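Local coordinates for protein putative phosphatase (Clostridium difficile, PDB 3SD7) that is a putative phosphatase of the haloacid dehalogenase-like family, probably hydrolysing phosphate esters, at residues L75-T78 and F79-Y83; E95-R98 and E99-D103. All blocks are in the same frame, centred on the assembly; numbering follows the deposited sequence. Where two conformers were deposited one is given.

Contact 1 (L75-T78 and F79-Y83); sequences LHDT and FKEYY
Lys80 N bonds to His76 O at 2.7 Å and Phe79 N to Leu75 O at 2.9 Å, the latter almost straight; both are ordinary bonds to the residue four places back. Asp77 O takes Glu81 N and a weak, long bond from Tyr82 N, so the turn is already widening there. One residue on, Thr78 O receives two backbone N-H groups at once, from Tyr82 N and from Tyr83 N, each at 3.1 Å. The Tyr82 donor stands above the carbonyl plane; the Tyr83 bond, to the residue five places on, is the straighter of the two, with N-H...O at 157°.

Outside, Asp77 and Glu81 run side by side, and Asp77 OD1 comes to 3.3 Å from Glu81 OE1 with the carboxylate planes 81° apart. Two acceptors so close probably repel each other. His76 carries its ring with CG anti to the backbone N (chi1 -179°), and Lys80 CB lies over one ring face, 4.0 Å from the centroid, as a CH-pi contact; it belongs to one of two histidine conformers and is doubtful in the other. The lysine's methylenes can lie on a ring while its amine leads away. On the inner side Leu75 CB meets Phe79 CE2 at 4.0 Å, while Thr78 CG2 sits at the edge of the Tyr83 ring. Phe79, a bulky apolar residue, packs against Ser54 and Leu55 of helix 44-57 and Ala93 of helix 87-105, and Tyr83 OH bonds to Glu62. The arrangement is that of an amphipathic helix whose last turn widens to pi-type hydrogen bonding, within a small helical cap.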
# COMPACT_ATOMS: atom_id res chain seq x y z
N LEU A 75 -0.72 -11.61 9.81
CA LEU A 75 0.12 -12.79 10.04
C LEU A 75 -0.52 -13.80 11.01
O LEU A 75 -0.33 -15.02 10.84
CB LEU A 75 1.51 -12.38 10.53
CG LEU A 75 2.37 -11.60 9.54
CD1 LEU A 75 3.64 -11.10 10.22
CD2 LEU A 75 2.71 -12.45 8.30
N HIS A 76 -1.28 -13.31 11.99
CA HIS A 76 -1.95 -14.18 12.96
C HIS A 76 -2.85 -15.18 12.24
O HIS A 76 -2.81 -16.37 12.53
CB HIS A 76 -2.78 -13.37 13.97
CG HIS A 76 -3.48 -14.21 15.00
ND1 HIS A 76 -4.78 -14.66 14.83
CD2 HIS A 76 -3.07 -14.68 16.20
CE1 HIS A 76 -5.13 -15.37 15.89
NE2 HIS A 76 -4.12 -15.40 16.73
N ASP A 77 -3.64 -14.69 11.29
CA ASP A 77 -4.55 -15.55 10.52
C ASP A 77 -3.76 -16.62 9.77
O ASP A 77 -4.12 -17.79 9.78
CB ASP A 77 -5.40 -14.75 9.53
CG ASP A 77 -6.50 -13.95 10.19
OD1 ASP A 77 -6.70 -14.11 11.42
OD2 ASP A 77 -7.19 -13.19 9.47
N THR A 78 -2.67 -16.20 9.14
CA THR A 78 -1.84 -17.13 8.39
C THR A 78 -1.28 -18.23 9.27
O THR A 78 -1.49 -19.41 9.01
CB THR A 78 -0.72 -16.41 7.66
OG1 THR A 78 -1.29 -15.51 6.70
CG2 THR A 78 0.19 -17.40 6.93
N PHE A 79 -0.57 -17.85 10.34
CA PHE A 79 0.01 -18.86 11.22
C PHE A 79 -1.02 -19.64 12.03
O PHE A 79 -0.87 -20.84 12.22
CB PHE A 79 1.07 -18.23 12.12
CG PHE A 79 2.23 -17.66 11.37
CD1 PHE A 79 3.02 -18.48 10.56
CD2 PHE A 79 2.55 -16.32 11.48
CE1 PHE A 79 4.10 -17.95 9.86
CE2 PHE A 79 3.63 -15.80 10.78
CZ PHE A 79 4.40 -16.62 9.97
N LYS A 80 -2.08 -18.97 12.47
CA LYS A 80 -3.10 -19.61 13.31
C LYS A 80 -4.15 -20.38 12.48
O LYS A 80 -4.40 -21.55 12.74
CB LYS A 80 -3.74 -18.55 14.24
CG LYS A 80 -4.54 -19.05 15.42
CD LYS A 80 -5.95 -19.50 15.05
CE LYS A 80 -6.77 -19.81 16.29
NZ LYS A 80 -8.14 -20.25 15.93
N GLU A 81 -4.74 -19.74 11.47
CA GLU A 81 -5.78 -20.41 10.67
C GLU A 81 -5.26 -21.37 9.59
O GLU A 81 -5.90 -22.38 9.31
CB GLU A 81 -6.75 -19.40 10.03
CG GLU A 81 -7.43 -18.45 11.01
CD GLU A 81 -8.69 -17.79 10.42
OE1 GLU A 81 -8.77 -16.54 10.45
OE2 GLU A 81 -9.60 -18.50 9.93
N TYR A 82 -4.12 -21.06 8.98
CA TYR A 82 -3.59 -21.91 7.92
C TYR A 82 -2.61 -22.94 8.48
O TYR A 82 -2.75 -24.13 8.21
CB TYR A 82 -2.89 -21.09 6.84
CG TYR A 82 -2.60 -21.88 5.59
CD1 TYR A 82 -3.47 -21.84 4.50
CD2 TYR A 82 -1.47 -22.69 5.50
CE1 TYR A 82 -3.21 -22.57 3.34
CE2 TYR A 82 -1.21 -23.44 4.35
CZ TYR A 82 -2.09 -23.38 3.28
OH TYR A 82 -1.82 -24.10 2.14
N TYR A 83 -1.62 -22.48 9.23
CA TYR A 83 -0.61 -23.40 9.78
C TYR A 83 -0.97 -23.97 11.16
O TYR A 83 -0.27 -24.85 11.66
CB TYR A 83 0.78 -22.74 9.76
CG TYR A 83 1.24 -22.48 8.34
CD1 TYR A 83 1.76 -23.51 7.57
CD2 TYR A 83 1.12 -21.22 7.76
CE1 TYR A 83 2.17 -23.29 6.26
CE2 TYR A 83 1.53 -20.99 6.46
CZ TYR A 83 2.04 -22.02 5.71
OH TYR A 83 2.43 -21.79 4.41

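Contact 2 (E95-R98 and E99-D103)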
# COMPACT_ATOMS: atom_id res chain seq x y z
N GLU A 95 7.65 -13.08 15.15
CA GLU A 95 8.94 -12.49 15.48
C GLU A 95 9.98 -12.84 14.41
O GLU A 95 10.77 -11.98 14.01
CB GLU A 95 9.42 -12.95 16.87
CG GLU A 95 10.62 -12.16 17.45
CD GLU A 95 12.00 -12.58 16.89
OE1 GLU A 95 12.10 -13.64 16.23
OE2 GLU A 95 12.99 -11.84 17.14
N LYS A 96 9.97 -14.09 13.95
CA LYS A 96 10.93 -14.53 12.92
C LYS A 96 10.67 -13.80 11.60
O LYS A 96 11.61 -13.41 10.91
CB LYS A 96 10.89 -16.04 12.74
CG LYS A 96 11.36 -16.81 13.98
CD LYS A 96 12.81 -16.55 14.27
CE LYS A 96 13.23 -17.15 15.59
NZ LYS A 96 14.66 -16.88 15.88
N TYR A 97 9.39 -13.65 11.26
CA TYR A 97 9.01 -12.89 10.08
C TYR A 97 9.59 -11.47 10.15
O TYR A 97 10.25 -11.00 9.21
CB TYR A 97 7.48 -12.81 9.98
CG TYR A 97 7.00 -11.84 8.91
CD1 TYR A 97 6.55 -12.31 7.69
CD2 TYR A 97 7.01 -10.46 9.12
CE1 TYR A 97 6.10 -11.43 6.71
CE2 TYR A 97 6.57 -9.57 8.13
CZ TYR A 97 6.13 -10.07 6.93
OH TYR A 97 5.68 -9.22 5.94
N ARG A 98 9.35 -10.80 11.27
CA ARG A 98 9.81 -9.43 11.47
C ARG A 98 11.33 -9.30 11.39
O ARG A 98 11.85 -8.34 10.83
CB ARG A 98 9.30 -8.88 12.80
CG ARG A 98 7.79 -8.72 12.82
CD ARG A 98 7.33 -8.13 14.13
NE ARG A 98 5.89 -7.83 14.13
CZ ARG A 98 5.25 -7.24 15.14
NH1 ARG A 98 5.90 -6.87 16.24
NH2 ARG A 98 3.94 -7.01 15.04
N GLU A 99 12.02 -10.29 11.95
CA GLU A 99 13.47 -10.33 11.92
C GLU A 99 13.96 -10.32 10.47
O GLU A 99 14.80 -9.49 10.10
CB GLU A 99 13.98 -11.58 12.66
CG GLU A 99 15.48 -11.74 12.65
CD GLU A 99 15.95 -12.91 13.50
OE1 GLU A 99 15.11 -13.71 13.96
OE2 GLU A 99 17.18 -13.02 13.71
N TYR A 100 13.42 -11.21 9.64
CA TYR A 100 13.83 -11.27 8.24
C TYR A 100 13.37 -10.01 7.49
O TYR A 100 14.08 -9.51 6.62
CB TYR A 100 13.29 -12.52 7.53
CG TYR A 100 13.73 -12.59 6.07
CD1 TYR A 100 14.83 -13.36 5.69
CD2 TYR A 100 13.08 -11.85 5.09
CE1 TYR A 100 15.24 -13.40 4.36
CE2 TYR A 100 13.48 -11.88 3.77
CZ TYR A 100 14.57 -12.65 3.41
OH TYR A 100 14.95 -12.65 2.09
N PHE A 101 12.19 -9.51 7.81
CA PHE A 101 11.68 -8.37 7.06
C PHE A 101 12.52 -7.11 7.30
O PHE A 101 12.86 -6.38 6.36
CB PHE A 101 10.22 -8.09 7.37
CG PHE A 101 9.61 -7.05 6.44
CD1 PHE A 101 9.10 -7.42 5.20
CD2 PHE A 101 9.61 -5.71 6.80
CE1 PHE A 101 8.57 -6.47 4.35
CE2 PHE A 101 9.07 -4.75 5.93
CZ PHE A 101 8.55 -5.13 4.73
N ALA A 102 12.86 -6.86 8.56
CA ALA A 102 13.66 -5.69 8.91
C ALA A 102 15.07 -5.79 8.31
O ALA A 102 15.65 -4.78 7.93
CB ALA A 102 13.74 -5.53 10.44
N ASP A 103 15.59 -7.00 8.22
CA ASP A 103 16.94 -7.22 7.71
C ASP A 103 17.02 -7.17 6.18
O ASP A 103 17.89 -6.50 5.62
CB ASP A 103 17.47 -8.58 8.20
CG ASP A 103 18.92 -8.85 7.79
OD1 ASP A 103 19.69 -7.89 7.57
OD2 ASP A 103 19.29 -10.04 7.70
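Residues 95-103 are about two and a half turns of the long helix 87-105, one side of which packs on helix 44-57 in the helical part of the protein, and Tyr97 and Phe101 meet along that side. Both project with CG anti to the backbone N (chi1 170° for Tyr97), which sends the two rings the same way. Their planes are only 6° apart, yet the centroids are 6.0 Å apart and the rings barely overlap: this is neighbouring rather than true stacking. A ring carbon of the tyrosine, Tyr97 CE2, lies 4.0 Å from Phe101 CB, and the tyrosine oxygen, Tyr97 OH, lies 3.9 Å from Phe101 CD1. Ser50 of helix 44-57 receives both side chains, its small size suiting two large rings, and Phe101 also meets Phe139 edge-to-face. Tyr100 belongs with this packed face: its ring meets Tyr53 and Ser50, and its OH is bonded to Glu108.

Beneath the rings, Phe101 N bonds to Tyr97 O at 2.8 Å, and equivalent i to i+4 bonds join Glu99 to Glu95, Tyr100 to Lys96 and Ala102 to Arg98.

Glu95, Lys96 and Glu99 form a charged cluster. Lys96, which also touches Ser54, lies alongside Glu99, its CD and NZ both 3.7 Å from Glu99 OE1; the NZ contact is a long salt bridge, probably more electrostatic than directional. Glu95 OE1 approaches the same Glu99 OE1 to 3.8 Å with its carboxylate plane turned by 67°, and the lysine probably offsets part of that repulsion. Arg98 stands apart, its guanidinium paired in a salt bridge with Asp162. The helix is thus amphipathic, with its aromatic side on helix 44-57, consistent with the helical cap of a haloacid dehalogenase-like hydrolase.

Contact 1 lies on helix 75-82 and contact 2 on helix 87-105, the next helix along the chain, so the two come in series, with their centres about 16 Å apart. They meet directly where Leu75 CD1 packs on Tyr97 CD2 at 3.6 Å, joining the apolar side of one helix to that of the other. Helix 44-57 takes side chains from both, which makes the three helices one packed unit. Both contacts lie on the same side of the chain's centre, between strands 41-42 and 110-111, which pair antiparallel. This is consistent with a haloacid dehalogenase-like cap inserted in the hairpin after the first core strand, set beside the sodium-bearing core.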